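Local coordinates for 2',5'-phosphodiesterase 12 (Homo sapiens, PDB 4Z0V), which belongs to the endonuclease/exonuclease/phosphatase family of DNase I-like fold and binds a magnesium ion through one carboxylate and a shell of waters, at residues 131-136 with 181-186; 286-291 with 326-331. One frame throughout, in Å; residues are numbered along the deposited sequence. Where two conformers were deposited one is given.

Contact 1: residues 131-136 with 181-186; sequences YNILAD and QEVDRA. With MG (magnesium ion), chain B.
Two groups meet OE2 of Glu182: the magnesium ion, bound at 2.0 Å, and the side-chain amide of Asn132, whose ND2 donates to the same OE2 over 3.1 Å. The N-H points along the amide's own plane, yet it reaches OE2 from above the carboxylate, the two flat groups being turned 70° apart. Besides OE2, the ion is bound by five waters. The other carboxylate oxygen, OE1, accepts the backbone N of Ala135 at 2.9 Å on its anti side in a nearly straight bond, and one of the metal's waters donates to it as well. Both oxygens are thus held, which fixes the rotation of the carboxylate. The chain of Glu182, extended beyond CG (chi2 -162°), carries the carboxylate out to the metal.

Asn132 suits its place because its amide works at both ends. OD1 closes an Asx turn on the N of Leu134 and accepts a hydrogen bond from a second metal-bound water, while ND2 also turns to Asp327. Behind the site, strands 125-132 and 177-184 run parallel: Gln181 N bonds Tyr131 O, and Gln181 O receives Ile133 N at 3.1 Å. CD1 of Ile133 packs on CG2 of Val183 at 3.9 Å, against helix 185-198. Farther along, Asp184 OD1 offers its syn lone pair to the N of Asp136 at 2.7 Å, while OD2 takes the N of Thr137, tying down the start of helix 136-139. Gripped by metal, side-chain amide, one backbone N-H and a metal-bound water, the buried carboxylate of Glu182 is set in one orientation toward the ion.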
# COMPACT_ATOMS: atom_id res chain seq x y z
N TYR A 131 0.34 -1.46 -3.90
CA TYR A 131 -0.41 -2.70 -3.62
C TYR A 131 -1.81 -2.42 -3.13
O TYR A 131 -1.97 -1.72 -2.14
CB TYR A 131 0.38 -3.43 -2.51
CG TYR A 131 0.04 -4.87 -2.17
CD1 TYR A 131 -0.74 -5.65 -3.03
CD2 TYR A 131 0.60 -5.49 -1.05
CE1 TYR A 131 -0.94 -7.01 -2.78
CE2 TYR A 131 0.39 -6.85 -0.78
CZ TYR A 131 -0.37 -7.61 -1.66
OH TYR A 131 -0.53 -8.95 -1.41
N ASN A 132 -2.82 -3.01 -3.79
CA ASN A 132 -4.21 -2.92 -3.34
C ASN A 132 -4.35 -4.16 -2.45
O ASN A 132 -4.25 -5.28 -2.95
CB ASN A 132 -5.20 -2.88 -4.53
CG ASN A 132 -6.65 -2.96 -4.10
OD1 ASN A 132 -6.99 -3.66 -3.13
ND2 ASN A 132 -7.55 -2.25 -4.82
N ILE A 133 -4.49 -3.95 -1.15
CA ILE A 133 -4.41 -5.04 -0.15
C ILE A 133 -5.76 -5.67 0.20
O ILE A 133 -5.77 -6.57 1.05
CB ILE A 133 -3.65 -4.59 1.13
CG1 ILE A 133 -4.37 -3.39 1.85
CG2 ILE A 133 -2.16 -4.26 0.78
CD1 ILE A 133 -3.84 -3.13 3.31
N LEU A 134 -6.84 -5.30 -0.52
CA LEU A 134 -8.22 -5.85 -0.38
C LEU A 134 -8.78 -5.56 1.01
O LEU A 134 -8.43 -6.19 2.03
CB LEU A 134 -8.21 -7.37 -0.69
CG LEU A 134 -9.52 -8.18 -0.46
CD1 LEU A 134 -10.70 -7.56 -1.21
CD2 LEU A 134 -9.31 -9.64 -0.85
N ALA A 135 -9.71 -4.58 1.05
CA ALA A 135 -10.24 -4.13 2.31
C ALA A 135 -11.16 -5.17 2.95
O ALA A 135 -12.00 -5.81 2.29
CB ALA A 135 -10.97 -2.81 2.15
N ASP A 136 -11.00 -5.32 4.27
CA ASP A 136 -11.88 -6.20 5.04
C ASP A 136 -13.33 -5.70 4.97
O ASP A 136 -14.25 -6.51 5.03
CB ASP A 136 -11.43 -6.26 6.51
CG ASP A 136 -12.32 -7.19 7.32
OD1 ASP A 136 -12.33 -8.39 7.02
OD2 ASP A 136 -13.06 -6.69 8.19
N GLN A 181 -3.56 0.70 -1.37
CA GLN A 181 -4.96 1.01 -1.59
C GLN A 181 -5.80 -0.01 -0.85
O GLN A 181 -5.31 -1.08 -0.50
CB GLN A 181 -5.34 1.05 -3.07
CG GLN A 181 -4.42 1.94 -3.93
CD GLN A 181 -3.15 1.22 -4.34
OE1 GLN A 181 -3.14 0.02 -4.59
NE2 GLN A 181 -2.04 1.94 -4.40
N GLU A 182 -7.06 0.36 -0.56
CA GLU A 182 -8.02 -0.49 0.16
C GLU A 182 -7.51 -0.83 1.56
O GLU A 182 -7.58 -1.99 2.02
CB GLU A 182 -8.41 -1.74 -0.65
CG GLU A 182 -9.34 -1.39 -1.81
CD GLU A 182 -10.08 -2.59 -2.35
OE1 GLU A 182 -10.46 -3.48 -1.56
OE2 GLU A 182 -10.31 -2.65 -3.58
N VAL A 183 -7.02 0.20 2.24
CA VAL A 183 -6.54 0.08 3.61
C VAL A 183 -7.69 0.42 4.54
O VAL A 183 -8.12 1.58 4.58
CB VAL A 183 -5.32 1.01 3.86
CG1 VAL A 183 -4.84 0.92 5.33
CG2 VAL A 183 -4.17 0.72 2.89
N ASP A 184 -8.11 -0.52 5.37
CA ASP A 184 -9.15 -0.21 6.37
C ASP A 184 -8.56 0.63 7.48
O ASP A 184 -7.35 0.53 7.75
CB ASP A 184 -9.74 -1.51 6.97
CG ASP A 184 -10.31 -2.48 5.97
OD1 ASP A 184 -9.59 -3.46 5.61
OD2 ASP A 184 -11.51 -2.36 5.66
N ARG A 185 -9.41 1.45 8.15
CA ARG A 185 -8.95 2.30 9.24
C ARG A 185 -8.19 1.48 10.31
O ARG A 185 -7.07 1.86 10.66
CB ARG A 185 -10.10 3.11 9.88
CG ARG A 185 -9.61 4.02 11.02
CD ARG A 185 -10.70 4.83 11.70
NE ARG A 185 -11.27 5.89 10.86
CZ ARG A 185 -10.66 7.03 10.54
NH1 ARG A 185 -9.43 7.27 10.97
NH2 ARG A 185 -11.27 7.92 9.78
N ALA A 186 -8.76 0.36 10.82
CA ALA A 186 -8.10 -0.46 11.84
C ALA A 186 -6.88 -1.19 11.29
O ALA A 186 -5.95 -1.44 12.05
CB ALA A 186 -9.08 -1.49 12.43
MG MG B . -10.87 -4.26 -4.65
O HOH W 1 -9.15 -5.29 -3.97
O HOH W 2 -12.15 -4.87 -3.10
O HOH W 3 -12.60 -3.23 -5.34
O HOH W 4 -9.99 -3.73 -6.39
O HOH W 5 -11.50 -6.02 -5.69

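Contact 2: residues 286-291 with 326-331; sequences THLYWH and GDFNST. With GOL (glycerol), chain G.
This is a parallel pairing of strand ends within a beta-alpha-beta unit, where strands 280-287 and 322-327, linked through helix 295-316, run out into loops at the rim of the magnesium site. Asp327 N donates to Thr286 O at 3.1 Å, and Leu288 N to Asp327 O at 3.0 Å. Gly326, without a side chain, lets the carbonyl of Thr286 come close to its CA.

On the face carrying His287 and Asp327, the two side chains lie alongside each other, ring and carboxylate only 20° apart. An anti placement of CG relative to the backbone N on both residues (chi1 -171° and 175°) carries ring and carboxylate out in the same direction. A water joins them: it donates to Asp327 OD2 and to Asn329 OD1, both at 2.6 Å, and hydrogen-bonds His287 NE2. Asn329 then spans the loops, its ND2 giving a 2.9 Å bond to Leu288 O from above the carbonyl plane.

Apolar groups fill the other side. CD1 of Leu288 meets the edge of the Phe328 ring at CD2, 3.9 Å away, and CG2 of Thr286 approaches CE2; Phe395 and Phe324 make edge-to-face contacts with the same ring. A glycerol, probably from the crystallisation liquor, bonds Asn329 O. The two oxygens of Asp327 divide their work: OD1 shapes the loop by closing an Asx turn on Asn329 N, while OD2 serves the water and Asn132.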
# COMPACT_ATOMS: atom_id res chain seq x y z
N THR A 286 -3.29 6.69 -5.59
CA THR A 286 -4.74 6.79 -5.80
C THR A 286 -5.38 5.43 -6.04
O THR A 286 -4.70 4.41 -6.18
CB THR A 286 -5.06 7.75 -7.00
OG1 THR A 286 -6.45 8.12 -6.95
CG2 THR A 286 -4.76 7.10 -8.38
N HIS A 287 -6.72 5.43 -6.03
CA HIS A 287 -7.56 4.29 -6.36
C HIS A 287 -8.69 4.87 -7.19
O HIS A 287 -9.54 5.57 -6.64
CB HIS A 287 -8.06 3.59 -5.08
CG HIS A 287 -8.74 2.28 -5.33
ND1 HIS A 287 -9.25 1.53 -4.28
CD2 HIS A 287 -8.99 1.63 -6.50
CE1 HIS A 287 -9.80 0.45 -4.83
NE2 HIS A 287 -9.66 0.45 -6.16
N LEU A 288 -8.61 4.72 -8.54
CA LEU A 288 -9.58 5.39 -9.40
C LEU A 288 -10.88 4.62 -9.42
O LEU A 288 -10.92 3.48 -8.96
CB LEU A 288 -9.07 5.57 -10.83
CG LEU A 288 -7.83 6.45 -11.03
CD1 LEU A 288 -7.54 6.65 -12.53
CD2 LEU A 288 -7.96 7.83 -10.33
N TYR A 289 -11.95 5.27 -9.92
CA TYR A 289 -13.27 4.66 -10.02
C TYR A 289 -13.16 3.28 -10.70
O TYR A 289 -12.40 3.12 -11.64
CB TYR A 289 -14.18 5.57 -10.80
CG TYR A 289 -15.58 5.02 -10.94
CD1 TYR A 289 -16.29 4.56 -9.84
CD2 TYR A 289 -16.20 4.99 -12.18
CE1 TYR A 289 -17.60 4.08 -9.97
CE2 TYR A 289 -17.51 4.52 -12.32
CZ TYR A 289 -18.21 4.09 -11.21
OH TYR A 289 -19.49 3.63 -11.37
N TRP A 290 -13.87 2.29 -10.17
CA TRP A 290 -13.71 0.89 -10.54
C TRP A 290 -14.58 0.36 -11.68
O TRP A 290 -14.21 -0.67 -12.24
CB TRP A 290 -13.99 0.03 -9.29
CG TRP A 290 -15.43 0.13 -8.85
CD1 TRP A 290 -15.98 1.13 -8.10
CD2 TRP A 290 -16.52 -0.71 -9.26
NE1 TRP A 290 -17.33 0.94 -7.98
CE2 TRP A 290 -17.69 -0.17 -8.70
CE3 TRP A 290 -16.61 -1.88 -10.04
CZ2 TRP A 290 -18.95 -0.77 -8.88
CZ3 TRP A 290 -17.86 -2.45 -10.24
CH2 TRP A 290 -19.01 -1.90 -9.66
N HIS A 291 -15.77 0.93 -11.93
CA HIS A 291 -16.72 0.34 -12.88
C HIS A 291 -16.11 0.04 -14.26
O HIS A 291 -15.46 0.91 -14.83
CB HIS A 291 -17.98 1.20 -13.06
CG HIS A 291 -19.16 0.40 -13.53
ND1 HIS A 291 -19.36 0.13 -14.87
CD2 HIS A 291 -20.16 -0.19 -12.82
CE1 HIS A 291 -20.45 -0.61 -14.95
NE2 HIS A 291 -20.98 -0.82 -13.74
N GLY A 326 -0.69 3.51 -7.87
CA GLY A 326 -2.12 3.39 -7.69
C GLY A 326 -2.78 2.20 -8.30
O GLY A 326 -2.16 1.45 -9.06
N ASP A 327 -4.02 1.97 -7.88
CA ASP A 327 -4.88 1.01 -8.55
C ASP A 327 -5.71 1.90 -9.47
O ASP A 327 -6.58 2.63 -9.01
CB ASP A 327 -5.70 0.22 -7.55
CG ASP A 327 -6.70 -0.71 -8.21
OD1 ASP A 327 -6.88 -0.61 -9.46
OD2 ASP A 327 -7.32 -1.51 -7.49
N PHE A 328 -5.34 1.93 -10.74
CA PHE A 328 -5.98 2.84 -11.68
C PHE A 328 -7.21 2.23 -12.33
O PHE A 328 -7.87 2.91 -13.10
CB PHE A 328 -4.96 3.25 -12.76
CG PHE A 328 -3.83 4.05 -12.16
CD1 PHE A 328 -2.70 3.42 -11.65
CD2 PHE A 328 -3.91 5.44 -12.06
CE1 PHE A 328 -1.65 4.17 -11.08
CE2 PHE A 328 -2.89 6.17 -11.43
CZ PHE A 328 -1.77 5.52 -10.96
N ASN A 329 -7.53 0.95 -12.02
CA ASN A 329 -8.69 0.24 -12.62
C ASN A 329 -8.74 0.44 -14.15
O ASN A 329 -9.83 0.56 -14.73
CB ASN A 329 -9.98 0.74 -11.94
CG ASN A 329 -10.27 -0.01 -10.67
OD1 ASN A 329 -10.38 -1.23 -10.69
ND2 ASN A 329 -10.50 0.70 -9.56
N SER A 330 -7.55 0.47 -14.78
CA SER A 330 -7.39 0.70 -16.22
C SER A 330 -6.34 -0.20 -16.78
O SER A 330 -5.19 -0.16 -16.34
CB SER A 330 -6.99 2.15 -16.52
OG SER A 330 -7.75 3.10 -15.80
N THR A 331 -6.70 -0.95 -17.82
CA THR A 331 -5.71 -1.81 -18.46
C THR A 331 -4.86 -1.01 -19.47
O THR A 331 -5.25 0.10 -19.82
CB THR A 331 -6.38 -3.01 -19.13
OG1 THR A 331 -7.09 -2.55 -20.29
CG2 THR A 331 -7.24 -3.84 -18.17
C1 GOL G . -12.03 -3.21 -17.22
O1 GOL G . -12.66 -2.12 -17.90
C2 GOL G . -11.68 -2.87 -15.79
O2 GOL G . -11.64 -1.45 -15.60
C3 GOL G . -12.67 -3.48 -14.82
O3 GOL G . -12.29 -3.19 -13.48
O HOH W 6 -9.79 -1.88 -8.21

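Both contacts join parallel strand ends of the same domain, but in different sheets: 131-136 with 181-186 in the six-stranded sheet, 286-291 with 326-331 in the seven-stranded one. Contact 1 is buried near the chain's centre, whereas contact 2 is only partly buried and runs out into loops partly open to solvent, with Trp290 exposed. Their chemistry differs accordingly: the first directs a carboxylate onto magnesium, the second links side chains through a shared water on one face and packs aliphatic groups on a phenylalanine on the other. They meet at Asn132 ND2 and Asp327 OD2, 2.8 Å apart, and where His287 CE1 packs against Glu182 OE2. One metal-facing cleft is therefore built jointly from the two sheets, as in DNase I-like folds.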